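Local coordinates for protein dihydropyrimidinase (Brevibacillus agri, PDB 3SFW) that hydrolyses the cyclic amide bond of dihydropyrimidines such as dihydrouracil, probably with the help of the two zinc ions bound at its active site, at residues E251-G256 and I308-G313; A154-L159 and V189-T194; K371-K374 and M378-Q381; I342-T347 and R402-E407. All coordinates share one frame; numbering follows the deposited sequence.

Interaction 1. Residues E251-G256 and I308-G313; sequences EAREKG and ILQTVG
Arg253, in the last turn of helix 243-254, and Ile308, in the loop after helix 295-305, place their CA atoms 7.6 Å apart, while Gly256 ends the helix with positive phi in a Schellman motif. The contact belongs to the TIM-barrel fold of the amidohydrolases: 308-313 leads into strand 311-312, which pairs in parallel with strand 258-263, and helix 243-254 precedes that neighbouring strand. Arg253 spans the gap. Its CG stands beside the backbone N (chi1 -71°), and a bend at chi3 turns the guanidinium to lie beneath the amide of Gln310. The two flat groups are nearly stacked, 23° from parallel and reached from opposite directions, with Arg253 CZ 3.9 Å from Gln310 CD. The amide covers one guanidinium face near its centre. A partner beyond the two segments helps to set the turn of the guanidinium: NH1 donates to Val259 O; Tyr260 packs on both Arg253 and Gln310. Cutting this side chain back to alanine is likely to leave Val259 O without this donor and the Gln310 amide without the flat group it lies against. A second subunit reaches the same helix end, where its Asn306 and Lys305 donate to Arg253 O and Gly256 O, and its Glu254 packs on Ile308. The Schellman turn is tied by Gly256 N to Arg253 O at 2.9 Å. Nearer the backbone of 308-313, the aliphatic part of the arginine runs past a carbonyl, Arg253 CD lying 3.6 Å from Ile308 O.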
loop_
_atom_site.group_PDB
_atom_site.type_symbol
_atom_site.label_atom_id
_atom_site.label_comp_id
_atom_site.label_asym_id
_atom_site.label_seq_id
_atom_site.Cartn_x
_atom_site.Cartn_y
_atom_site.Cartn_z
ATOM N N GLU A 251 -5.077 1.746 6.284
ATOM C CA GLU A 251 -5.598 0.995 5.107
ATOM C C GLU A 251 -7.052 0.592 5.294
ATOM O O GLU A 251 -7.856 0.714 4.349
ATOM C CB GLU A 251 -4.858 -0.333 4.881
ATOM C CG GLU A 251 -3.404 -0.321 4.769
ATOM C CD GLU A 251 -2.850 -1.759 4.902
ATOM O OE1 GLU A 251 -3.619 -2.737 4.551
ATOM O OE2 GLU A 251 -1.677 -1.885 5.376
ATOM N N ALA A 252 -7.400 0.089 6.497
ATOM C CA ALA A 252 -8.790 -0.303 6.782
ATOM C C ALA A 252 -9.733 0.909 6.641
ATOM O O ALA A 252 -10.797 0.812 6.019
ATOM C CB ALA A 252 -8.913 -0.877 8.206
ATOM N N ARG A 253 -9.309 2.074 7.129
ATOM C CA ARG A 253 -10.211 3.223 7.096
ATOM C C ARG A 253 -10.375 3.735 5.641
ATOM O O ARG A 253 -11.442 4.216 5.279
ATOM C CB ARG A 253 -9.688 4.319 8.031
ATOM C CG ARG A 253 -9.859 3.899 9.527
ATOM C CD ARG A 253 -9.287 4.945 10.495
ATOM N NE ARG A 253 -9.927 6.255 10.315
ATOM C CZ ARG A 253 -11.026 6.689 10.945
ATOM N NH1 ARG A 253 -11.733 5.895 11.759
ATOM N NH2 ARG A 253 -11.453 7.923 10.721
ATOM N N GLU A 254 -9.337 3.594 4.820
ATOM C CA GLU A 254 -9.479 4.017 3.414
ATOM C C GLU A 254 -10.476 3.133 2.684
ATOM O O GLU A 254 -11.119 3.561 1.742
ATOM C CB GLU A 254 -8.102 4.053 2.692
ATOM C CG GLU A 254 -8.163 4.669 1.318
ATOM C CD GLU A 254 -8.591 3.717 0.210
ATOM O OE1 GLU A 254 -8.443 2.472 0.359
ATOM O OE2 GLU A 254 -9.133 4.219 -0.812
ATOM N N LYS A 255 -10.643 1.893 3.146
ATOM C CA LYS A 255 -11.690 1.021 2.579
ATOM C C LYS A 255 -13.081 1.332 3.095
ATOM O O LYS A 255 -14.077 0.766 2.620
ATOM C CB LYS A 255 -11.352 -0.456 2.828
ATOM C CG LYS A 255 -10.148 -0.941 2.047
ATOM C CD LYS A 255 -9.778 -2.339 2.553
ATOM C CE LYS A 255 -8.392 -2.776 2.067
ATOM N NZ LYS A 255 -8.020 -4.105 2.701
ATOM N N GLY A 256 -13.161 2.266 4.039
ATOM C CA GLY A 256 -14.436 2.713 4.605
ATOM C C GLY A 256 -14.914 1.787 5.718
ATOM O O GLY A 256 -16.068 1.916 6.211
ATOM N N ILE A 308 -6.272 9.394 11.611
ATOM C CA ILE A 308 -6.166 7.920 11.494
ATOM C C ILE A 308 -6.313 7.227 12.886
ATOM O O ILE A 308 -6.914 6.162 12.967
ATOM C CB ILE A 308 -4.776 7.535 10.888
ATOM C CG1 ILE A 308 -4.722 8.029 9.433
ATOM C CG2 ILE A 308 -4.547 5.991 10.932
ATOM C CD1 ILE A 308 -3.301 8.178 8.819
ATOM N N LEU A 309 -5.810 7.871 13.931
ATOM C CA LEU A 309 -6.145 7.544 15.346
ATOM C C LEU A 309 -7.023 8.645 15.887
ATOM O O LEU A 309 -6.841 9.833 15.488
ATOM C CB LEU A 309 -4.867 7.515 16.206
ATOM C CG LEU A 309 -3.902 6.393 15.732
ATOM C CD1 LEU A 309 -2.653 6.501 16.616
ATOM C CD2 LEU A 309 -4.539 4.957 15.875
ATOM N N GLN A 310 -8.036 8.274 16.677
ATOM C CA GLN A 310 -9.088 9.268 17.076
ATOM C C GLN A 310 -9.057 9.680 18.558
ATOM O O GLN A 310 -9.654 10.697 18.928
ATOM C CB GLN A 310 -10.491 8.765 16.718
ATOM C CG GLN A 310 -10.740 8.600 15.202
ATOM C CD GLN A 310 -10.001 7.374 14.632
ATOM O OE1 GLN A 310 -9.368 7.439 13.558
ATOM N NE2 GLN A 310 -10.025 6.294 15.364
ATOM N N THR A 311 -8.393 8.897 19.407
ATOM C CA THR A 311 -8.490 9.117 20.874
ATOM C C THR A 311 -7.148 8.862 21.567
ATOM O O THR A 311 -6.259 8.157 21.049
ATOM C CB THR A 311 -9.507 8.161 21.555
ATOM O OG1 THR A 311 -9.055 6.797 21.345
ATOM C CG2 THR A 311 -10.917 8.356 20.959
ATOM N N VAL A 312 -7.030 9.420 22.776
ATOM C CA VAL A 312 -5.882 9.076 23.646
ATOM C C VAL A 312 -6.425 8.645 25.002
ATOM O O VAL A 312 -7.174 9.390 25.664
ATOM C CB VAL A 312 -4.921 10.263 23.834
ATOM C CG1 VAL A 312 -3.801 9.875 24.877
ATOM C CG2 VAL A 312 -4.285 10.661 22.513
ATOM N N GLY A 313 -6.084 7.421 25.394
ATOM C CA GLY A 313 -6.419 6.940 26.720
ATOM C C GLY A 313 -5.117 6.711 27.476
ATOM O O GLY A 313 -4.038 6.760 26.881
#

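Interaction 2. Residues A154-L159 and V189-T194; sequences AYKNVL and VLDYLT
The carboxylate of Asp191 takes the aliphatic chain of Lys156 over one flat face: Lys156 CD stands 3.6 Å from Asp191 CG and at nearly the same distance from both carboxylate oxygens and from CB. The two side chains cross at about a right angle, the lysine stretched out beyond CG and the aspartate held with CG anti to the backbone N (chi1 -173°), which carries the carboxylate out to the lysine. Only a long salt bridge links the charged ends, Lys156 NZ to Asp191 OD1 at 4.0 Å. Each end has a second mate: NZ pairs with Asp188, one helical turn earlier, and with Glu164 of a third subunit, whereas Asp191 OD1 pairs with Lys195. Deeper in, the contact becomes apolar, Ala154 CB meeting Leu190 CD2 at 4.2 Å. Between Ala154 and Lys156, the Tyr155 ring turns from the helix and meets Phe65 edge-to-face and the ring of His183, a zinc ligand, with planes at about 60°. The loop turns just after it, Tyr155 O accepting from both Val158 N and Leu159 N. In the TIM-barrel fold, this loop follows the carboxylated Lys150 that bridges the two zinc ions, and helix 187-199 follows strand 180-182 and His183; the side chain of Ala154 lies about 8 Å from a zinc ion. With a buried methyl contact inside and charges spread outside, the contact combines methylene packing with a charge network reaching a third subunit, and its own ion pair is long.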
loop_
_atom_site.group_PDB
_atom_site.type_symbol
_atom_site.label_atom_id
_atom_site.label_comp_id
_atom_site.label_asym_id
_atom_site.label_seq_id
_atom_site.Cartn_x
_atom_site.Cartn_y
_atom_site.Cartn_z
ATOM N N ALA A 154 -3.846 -11.172 23.533
ATOM C CA ALA A 154 -2.636 -11.644 24.192
ATOM C C ALA A 154 -2.934 -12.012 25.654
ATOM O O ALA A 154 -4.107 -12.188 26.026
ATOM C CB ALA A 154 -1.506 -10.578 24.080
ATOM N N TYR A 155 -1.872 -12.208 26.449
ATOM C CA TYR A 155 -1.992 -12.712 27.840
ATOM C C TYR A 155 -2.548 -14.131 27.882
ATOM O O TYR A 155 -3.540 -14.421 28.538
ATOM C CB TYR A 155 -2.831 -11.760 28.708
ATOM C CG TYR A 155 -2.346 -10.324 28.701
ATOM C CD1 TYR A 155 -1.102 -9.956 29.223
ATOM C CD2 TYR A 155 -3.173 -9.312 28.214
ATOM C CE1 TYR A 155 -0.684 -8.591 29.210
ATOM C CE2 TYR A 155 -2.772 -7.981 28.217
ATOM C CZ TYR A 155 -1.552 -7.625 28.697
ATOM O OH TYR A 155 -1.216 -6.287 28.723
ATOM N N LYS A 156 -1.904 -15.025 27.137
ATOM C CA LYS A 156 -2.308 -16.435 27.111
ATOM C C LYS A 156 -2.508 -17.060 28.517
ATOM O O LYS A 156 -1.739 -16.788 29.463
ATOM C CB LYS A 156 -1.252 -17.231 26.311
ATOM C CG LYS A 156 -1.667 -18.673 26.011
ATOM C CD LYS A 156 -0.503 -19.440 25.356
ATOM C CE LYS A 156 -1.000 -20.612 24.487
ATOM N NZ LYS A 156 0.001 -20.911 23.376
ATOM N N ASN A 157 -3.587 -17.818 28.656
ATOM C CA ASN A 157 -3.906 -18.492 29.908
ATOM C C ASN A 157 -4.290 -17.547 31.039
ATOM O O ASN A 157 -4.484 -17.978 32.173
ATOM C CB ASN A 157 -2.726 -19.369 30.371
ATOM C CG ASN A 157 -2.408 -20.502 29.386
ATOM O OD1 ASN A 157 -3.308 -21.156 28.845
ATOM N ND2 ASN A 157 -1.122 -20.681 29.098
ATOM N N VAL A 158 -4.420 -16.254 30.741
ATOM C CA VAL A 158 -4.903 -15.291 31.730
ATOM C C VAL A 158 -6.166 -14.576 31.178
ATOM O O VAL A 158 -7.275 -14.748 31.716
ATOM C CB VAL A 158 -3.801 -14.246 32.081
ATOM C CG1 VAL A 158 -4.296 -13.297 33.205
ATOM C CG2 VAL A 158 -2.488 -14.957 32.534
ATOM N N LEU A 159 -5.984 -13.755 30.135
ATOM C CA LEU A 159 -7.095 -12.942 29.572
ATOM C C LEU A 159 -7.409 -13.310 28.126
ATOM O O LEU A 159 -8.461 -12.962 27.604
ATOM C CB LEU A 159 -6.779 -11.418 29.642
ATOM C CG LEU A 159 -6.377 -10.814 30.991
ATOM C CD1 LEU A 159 -6.092 -9.294 30.830
ATOM C CD2 LEU A 159 -7.496 -11.062 32.053
ATOM N N VAL A 189 2.518 -16.033 19.654
ATOM C CA VAL A 189 3.890 -15.629 19.316
ATOM C C VAL A 189 4.566 -15.153 20.585
ATOM O O VAL A 189 5.689 -15.545 20.872
ATOM C CB VAL A 189 3.900 -14.445 18.272
ATOM C CG1 VAL A 189 5.336 -13.788 18.207
ATOM C CG2 VAL A 189 3.474 -14.942 16.921
ATOM N N LEU A 190 3.880 -14.299 21.356
ATOM C CA LEU A 190 4.477 -13.756 22.591
ATOM C C LEU A 190 4.793 -14.864 23.625
ATOM O O LEU A 190 5.873 -14.861 24.263
ATOM C CB LEU A 190 3.526 -12.722 23.228
ATOM C CG LEU A 190 3.737 -11.288 22.704
ATOM C CD1 LEU A 190 3.945 -11.247 21.165
ATOM C CD2 LEU A 190 2.556 -10.413 23.130
ATOM N N ASP A 191 3.857 -15.790 23.801
ATOM C CA ASP A 191 4.064 -16.890 24.787
ATOM C C ASP A 191 5.335 -17.690 24.454
ATOM O O ASP A 191 6.156 -17.965 25.358
ATOM C CB ASP A 191 2.847 -17.839 24.834
ATOM C CG ASP A 191 2.950 -18.880 25.963
ATOM O OD1 ASP A 191 3.138 -20.085 25.665
ATOM O OD2 ASP A 191 2.769 -18.499 27.136
ATOM N N TYR A 192 5.561 -17.932 23.155
ATOM C CA TYR A 192 6.723 -18.740 22.719
ATOM C C TYR A 192 7.985 -17.943 22.920
ATOM O O TYR A 192 8.931 -18.432 23.552
ATOM C CB TYR A 192 6.628 -19.130 21.241
ATOM C CG TYR A 192 7.842 -19.937 20.826
ATOM C CD1 TYR A 192 7.931 -21.289 21.144
ATOM C CD2 TYR A 192 8.971 -19.294 20.321
ATOM C CE1 TYR A 192 9.087 -22.026 20.822
ATOM C CE2 TYR A 192 10.139 -19.998 20.036
ATOM C CZ TYR A 192 10.175 -21.361 20.259
ATOM O OH TYR A 192 11.350 -22.034 19.984
ATOM N N LEU A 193 7.969 -16.671 22.494
ATOM C CA LEU A 193 9.174 -15.828 22.667
ATOM C C LEU A 193 9.581 -15.624 24.115
ATOM O O LEU A 193 10.770 -15.614 24.429
ATOM C CB LEU A 193 9.038 -14.485 21.945
ATOM C CG LEU A 193 8.892 -14.566 20.406
ATOM C CD1 LEU A 193 8.658 -13.125 19.832
ATOM C CD2 LEU A 193 10.111 -15.242 19.693
ATOM N N THR A 194 8.620 -15.417 25.012
ATOM C CA THR A 194 8.980 -15.162 26.413
ATOM C C THR A 194 9.584 -16.421 27.034
ATOM O O THR A 194 10.527 -16.332 27.803
ATOM C CB THR A 194 7.819 -14.727 27.313
ATOM O OG1 THR A 194 6.887 -15.800 27.440
ATOM C CG2 THR A 194 7.129 -13.479 26.768
#

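Interaction 3. Residues K371-K374 and M378-Q381; sequences KVAK and MFPQ
Ala373 and Met378 carry the single clear hydrogen bond of this helix-end turn, which folds the chain back where helix 361-376, a helix of the TIM-barrel fold, gives way to the loop toward strand 393-403. Met378 N donates to Ala373 O at 2.8 Å; the bond is almost straight (173°) and the donor is tilted 20° from the carbonyl plane. The apolar contacts centre on the methyl of Ala373, which lies 4.1 Å from Met378 CB and 3.9 Å from Phe379 CB, near the plane of the Phe379 ring at its edge. Beyond CB, the methionine leads away to Ile55, Ser88 and Val90 on the barrel strands. The pi interactions are made by Lys374, whose extended chain runs side by side with Phe379 in the same direction. Its CE makes a CH-pi contact over the ring centre, and its NZ stands over the same face as a cation-pi partner at 4.9 Å from the centroid. Phe379 is presented to the lysine with CG anti to the backbone N (chi1 -172°). The peptide before Pro380 is cis, and the proline folds back beneath the aromatic ring. A second subunit touches this surface, its Ser14 packing on Phe379 and accepting a weak hydrogen bond from Lys374 NZ through its backbone O. The ring is thus sandwiched: Lys374 CE lies 3.6 Å above one face and Pro380 CB 3.7 Å from the other.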
loop_
_atom_site.group_PDB
_atom_site.type_symbol
_atom_site.label_atom_id
_atom_site.label_comp_id
_atom_site.label_asym_id
_atom_site.label_seq_id
_atom_site.Cartn_x
_atom_site.Cartn_y
_atom_site.Cartn_z
ATOM N N LYS A 371 -14.264 13.192 21.030
ATOM C CA LYS A 371 -14.330 11.966 20.201
ATOM C C LYS A 371 -14.448 10.693 21.087
ATOM O O LYS A 371 -15.036 9.670 20.697
ATOM C CB LYS A 371 -13.130 11.892 19.228
ATOM C CG LYS A 371 -13.332 10.918 18.054
ATOM C CD LYS A 371 -14.645 11.251 17.256
ATOM C CE LYS A 371 -14.768 12.667 16.714
ATOM N NZ LYS A 371 -13.552 13.068 15.934
ATOM N N VAL A 372 -13.891 10.773 22.280
ATOM C CA VAL A 372 -14.021 9.674 23.229
ATOM C C VAL A 372 -15.504 9.558 23.665
ATOM O O VAL A 372 -16.074 8.476 23.618
ATOM C CB VAL A 372 -13.209 9.968 24.523
ATOM C CG1 VAL A 372 -13.426 8.826 25.559
ATOM C CG2 VAL A 372 -11.682 10.135 24.206
ATOM N N ALA A 373 -16.165 10.690 23.975
ATOM C CA ALA A 373 -17.595 10.606 24.356
ATOM C C ALA A 373 -18.424 10.022 23.211
ATOM O O ALA A 373 -19.335 9.235 23.421
ATOM C CB ALA A 373 -18.150 12.022 24.732
ATOM N N LYS A 374 -18.112 10.435 21.995
ATOM C CA LYS A 374 -18.891 10.018 20.852
ATOM C C LYS A 374 -18.738 8.483 20.554
ATOM O O LYS A 374 -19.729 7.759 20.377
ATOM C CB LYS A 374 -18.460 10.855 19.649
ATOM C CG LYS A 374 -19.039 12.293 19.734
ATOM C CD LYS A 374 -18.419 13.182 18.690
ATOM C CE LYS A 374 -19.182 14.541 18.660
ATOM N NZ LYS A 374 -18.589 15.277 17.513
ATOM N N MET A 378 -21.403 8.562 25.227
ATOM C CA MET A 378 -21.546 9.474 26.383
ATOM C C MET A 378 -21.807 10.885 25.879
ATOM O O MET A 378 -21.789 11.797 26.645
ATOM C CB MET A 378 -20.218 9.510 27.223
ATOM C CG MET A 378 -19.862 8.132 27.874
ATOM S SD MET A 378 -18.079 7.974 28.315
ATOM C CE MET A 378 -18.049 8.985 29.772
ATOM N N PHE A 379 -22.045 11.057 24.577
ATOM C CA PHE A 379 -22.147 12.412 23.998
ATOM C C PHE A 379 -23.640 12.655 23.715
ATOM O O PHE A 379 -24.319 11.759 23.225
ATOM C CB PHE A 379 -21.369 12.476 22.669
ATOM C CG PHE A 379 -21.266 13.875 22.103
ATOM C CD1 PHE A 379 -22.138 14.304 21.107
ATOM C CD2 PHE A 379 -20.320 14.764 22.618
ATOM C CE1 PHE A 379 -22.056 15.640 20.618
ATOM C CE2 PHE A 379 -20.264 16.054 22.159
ATOM C CZ PHE A 379 -21.110 16.480 21.145
ATOM N N PRO A 380 -24.143 13.876 23.953
ATOM C CA PRO A 380 -23.424 15.076 24.343
ATOM C C PRO A 380 -23.504 15.338 25.842
ATOM O O PRO A 380 -23.114 16.411 26.260
ATOM C CB PRO A 380 -24.215 16.211 23.630
ATOM C CG PRO A 380 -25.634 15.701 23.617
ATOM C CD PRO A 380 -25.521 14.173 23.484
ATOM N N GLN A 381 -23.974 14.381 26.642
ATOM C CA GLN A 381 -23.963 14.586 28.117
ATOM C C GLN A 381 -22.537 14.979 28.579
ATOM O O GLN A 381 -22.347 15.918 29.393
ATOM C CB GLN A 381 -24.391 13.299 28.881
ATOM C CG GLN A 381 -24.263 13.480 30.412
ATOM C CD GLN A 381 -24.478 12.198 31.263
ATOM O OE1 GLN A 381 -24.289 12.222 32.479
ATOM N NE2 GLN A 381 -24.833 11.097 30.630
#

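Interaction 4. Residues I342-T347 and R402-E407; sequences IEDRMT and RTISVE
Asp344 and Ile404 point at each other from opposite directions, as do Thr347 and Arg402, and these two pairs of side chains join the start of helix 345-354 to segment 402-407. In the first pair, the carboxylate meets a branched aliphatic end: Asp344 OD2 lies 3.6 Å from Ile404 CG2, while Ile404 CD1 sits 3.8 Å from Asp344 CG. The strongest polar partner of the acid is Asn416, which donates to OD2. In the second pair, Thr347 OG1 approaches the guanidinium of Arg402 at its edge, in plane, 2.8 Å from NH2. Arg402 reaches it by an extended chain whose CG stands between the backbone N and the carbonyl carbon (chi1 66°), and its NE donates to Gly425 O on the adjoining strand, which helps fix the turn of the group. A water, also in the guanidinium plane, links the two pairs: it accepts from Arg402 NH2 at 3.0 Å and lies 2.6 Å from Asp344 OD1. The charges therefore do not touch, Arg402 NH1 standing 4.7 Å from Asp344 OD1, though each probably steadies the other through the water. With an alanine in place of this acid, Asn416 is likely to lose this acceptor, and the water part of its hold beside Arg402. Beyond the strand, Ser405 OG accepts from Glu407 N in an ST turn. Val423 of strand 422-432 packs against Thr347, Arg402 and Ile404, making this a buried seam between a helix of the amidohydrolase barrel and the antiparallel strand pair 393-403 and 422-432.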
loop_
_atom_site.group_PDB
_atom_site.type_symbol
_atom_site.label_atom_id
_atom_site.label_comp_id
_atom_site.label_asym_id
_atom_site.label_seq_id
_atom_site.Cartn_x
_atom_site.Cartn_y
_atom_site.Cartn_z
ATOM N N ILE A 342 -2.600 7.921 34.432
ATOM C CA ILE A 342 -3.892 8.647 34.400
ATOM C C ILE A 342 -3.740 10.163 34.603
ATOM O O ILE A 342 -4.463 10.961 33.996
ATOM C CB ILE A 342 -4.911 8.032 35.362
ATOM C CG1 ILE A 342 -6.346 8.382 34.932
ATOM C CG2 ILE A 342 -4.649 8.488 36.853
ATOM C CD1 ILE A 342 -7.404 7.527 35.748
ATOM N N GLU A 343 -2.799 10.569 35.460
ATOM C CA GLU A 343 -2.783 11.933 35.892
ATOM C C GLU A 343 -2.152 12.884 34.865
ATOM O O GLU A 343 -2.568 14.040 34.733
ATOM C CB GLU A 343 -2.019 12.041 37.211
ATOM C CG GLU A 343 -2.088 13.450 37.806
ATOM C CD GLU A 343 -1.689 13.487 39.281
ATOM O OE1 GLU A 343 -1.576 12.411 39.916
ATOM O OE2 GLU A 343 -1.515 14.613 39.803
ATOM N N ASP A 344 -1.229 12.368 34.071
ATOM C CA ASP A 344 -0.443 13.251 33.185
ATOM C C ASP A 344 -0.907 13.267 31.740
ATOM O O ASP A 344 -0.348 14.032 30.890
ATOM C CB ASP A 344 1.031 12.949 33.321
ATOM C CG ASP A 344 1.508 13.178 34.733
ATOM O OD1 ASP A 344 1.221 14.283 35.284
ATOM O OD2 ASP A 344 2.035 12.218 35.322
ATOM N N ARG A 345 -1.962 12.496 31.464
ATOM C CA ARG A 345 -2.432 12.339 30.056
ATOM C C ARG A 345 -2.729 13.711 29.411
ATOM O O ARG A 345 -2.239 13.994 28.281
ATOM C CB ARG A 345 -3.707 11.457 29.985
ATOM C CG ARG A 345 -4.279 11.349 28.541
ATOM C CD ARG A 345 -5.569 10.473 28.521
ATOM N NE ARG A 345 -6.620 11.091 29.313
ATOM C CZ ARG A 345 -7.803 11.481 28.840
ATOM N NH1 ARG A 345 -8.108 11.292 27.546
ATOM N NH2 ARG A 345 -8.674 12.083 29.667
ATOM N N MET A 346 -3.570 14.530 30.051
ATOM C CA MET A 346 -4.003 15.801 29.425
ATOM C C MET A 346 -2.794 16.736 29.225
ATOM O O MET A 346 -2.632 17.349 28.137
ATOM C CB MET A 346 -5.048 16.505 30.289
ATOM C CG MET A 346 -6.382 15.759 30.403
ATOM S SD MET A 346 -7.307 15.787 28.867
ATOM C CE MET A 346 -7.963 17.425 28.888
ATOM N N THR A 347 -1.998 16.922 30.291
ATOM C CA THR A 347 -0.873 17.885 30.214
ATOM C C THR A 347 0.198 17.481 29.197
ATOM O O THR A 347 0.673 18.328 28.423
ATOM C CB THR A 347 -0.196 18.149 31.576
ATOM O OG1 THR A 347 -1.155 18.751 32.457
ATOM C CG2 THR A 347 0.964 19.173 31.377
ATOM N N ARG A 402 6.272 23.532 34.632
ATOM C CA ARG A 402 6.470 22.704 35.823
ATOM C C ARG A 402 7.159 21.400 35.458
ATOM O O ARG A 402 7.378 21.113 34.292
ATOM C CB ARG A 402 5.145 22.461 36.553
ATOM C CG ARG A 402 4.164 21.631 35.748
ATOM C CD ARG A 402 2.834 21.496 36.478
ATOM N NE ARG A 402 1.826 20.941 35.595
ATOM C CZ ARG A 402 1.491 19.659 35.545
ATOM N NH1 ARG A 402 2.017 18.775 36.410
ATOM N NH2 ARG A 402 0.558 19.271 34.665
ATOM N N THR A 403 7.627 20.690 36.471
ATOM C CA THR A 403 8.274 19.401 36.245
ATOM C C THR A 403 7.349 18.300 36.759
ATOM O O THR A 403 6.830 18.394 37.853
ATOM C CB THR A 403 9.552 19.348 37.051
ATOM O OG1 THR A 403 10.412 20.385 36.570
ATOM C CG2 THR A 403 10.236 17.999 36.890
ATOM N N ILE A 404 7.110 17.283 35.951
ATOM C CA ILE A 404 6.308 16.149 36.455
ATOM C C ILE A 404 7.134 15.381 37.485
ATOM O O ILE A 404 8.289 14.996 37.208
ATOM C CB ILE A 404 5.897 15.233 35.293
ATOM C CG1 ILE A 404 4.919 16.006 34.386
ATOM C CG2 ILE A 404 5.165 13.971 35.840
ATOM C CD1 ILE A 404 4.391 15.185 33.174
ATOM N N SER A 405 6.513 15.043 38.611
ATOM C CA SER A 405 7.234 14.315 39.640
ATOM C C SER A 405 6.341 13.479 40.539
ATOM O O SER A 405 5.263 13.927 40.918
ATOM C CB SER A 405 7.983 15.327 40.532
ATOM O OG SER A 405 8.877 14.595 41.367
ATOM N N VAL A 406 6.868 12.346 41.017
ATOM C CA VAL A 406 6.208 11.576 42.082
ATOM C C VAL A 406 6.009 12.447 43.329
ATOM O O VAL A 406 5.063 12.229 44.111
ATOM C CB VAL A 406 7.010 10.289 42.422
ATOM C CG1 VAL A 406 8.432 10.620 43.030
ATOM C CG2 VAL A 406 6.168 9.337 43.326
ATOM N N GLU A 407 6.879 13.450 43.504
ATOM C CA GLU A 407 6.786 14.334 44.675
ATOM C C GLU A 407 5.511 15.166 44.703
ATOM O O GLU A 407 5.090 15.616 45.770
ATOM C CB GLU A 407 7.996 15.270 44.776
ATOM C CG GLU A 407 9.327 14.537 44.804
ATOM C CD GLU A 407 9.480 13.580 45.990
ATOM O OE1 GLU A 407 10.238 12.584 45.844
ATOM O OE2 GLU A 407 8.876 13.834 47.072
HETATM O O HOH W 1 -0.168 16.432 35.068
#

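Overall arrangement
All four contacts lie in the amidohydrolase region, in the order 2, 1, 4, with interaction 3 falling between the two segments of interaction 4. Interactions 1 and 3 have centres about 17 Å apart and touch, Thr311 and Val372 packing together, and both meet the second subunit. Interaction 4, centred about 28 Å from interaction 1, touches it through Arg345 and Val312 O. Helices 345-354 and 361-376 and strand 393-403 follow in succession, leading from interaction 4 to interaction 3 and back. Interaction 2 stands apart, about 26 Å from interaction 1 between centres, beside the zinc site and a third subunit. Interactions 1, 3 and 4 thus form a group connected through interaction 1.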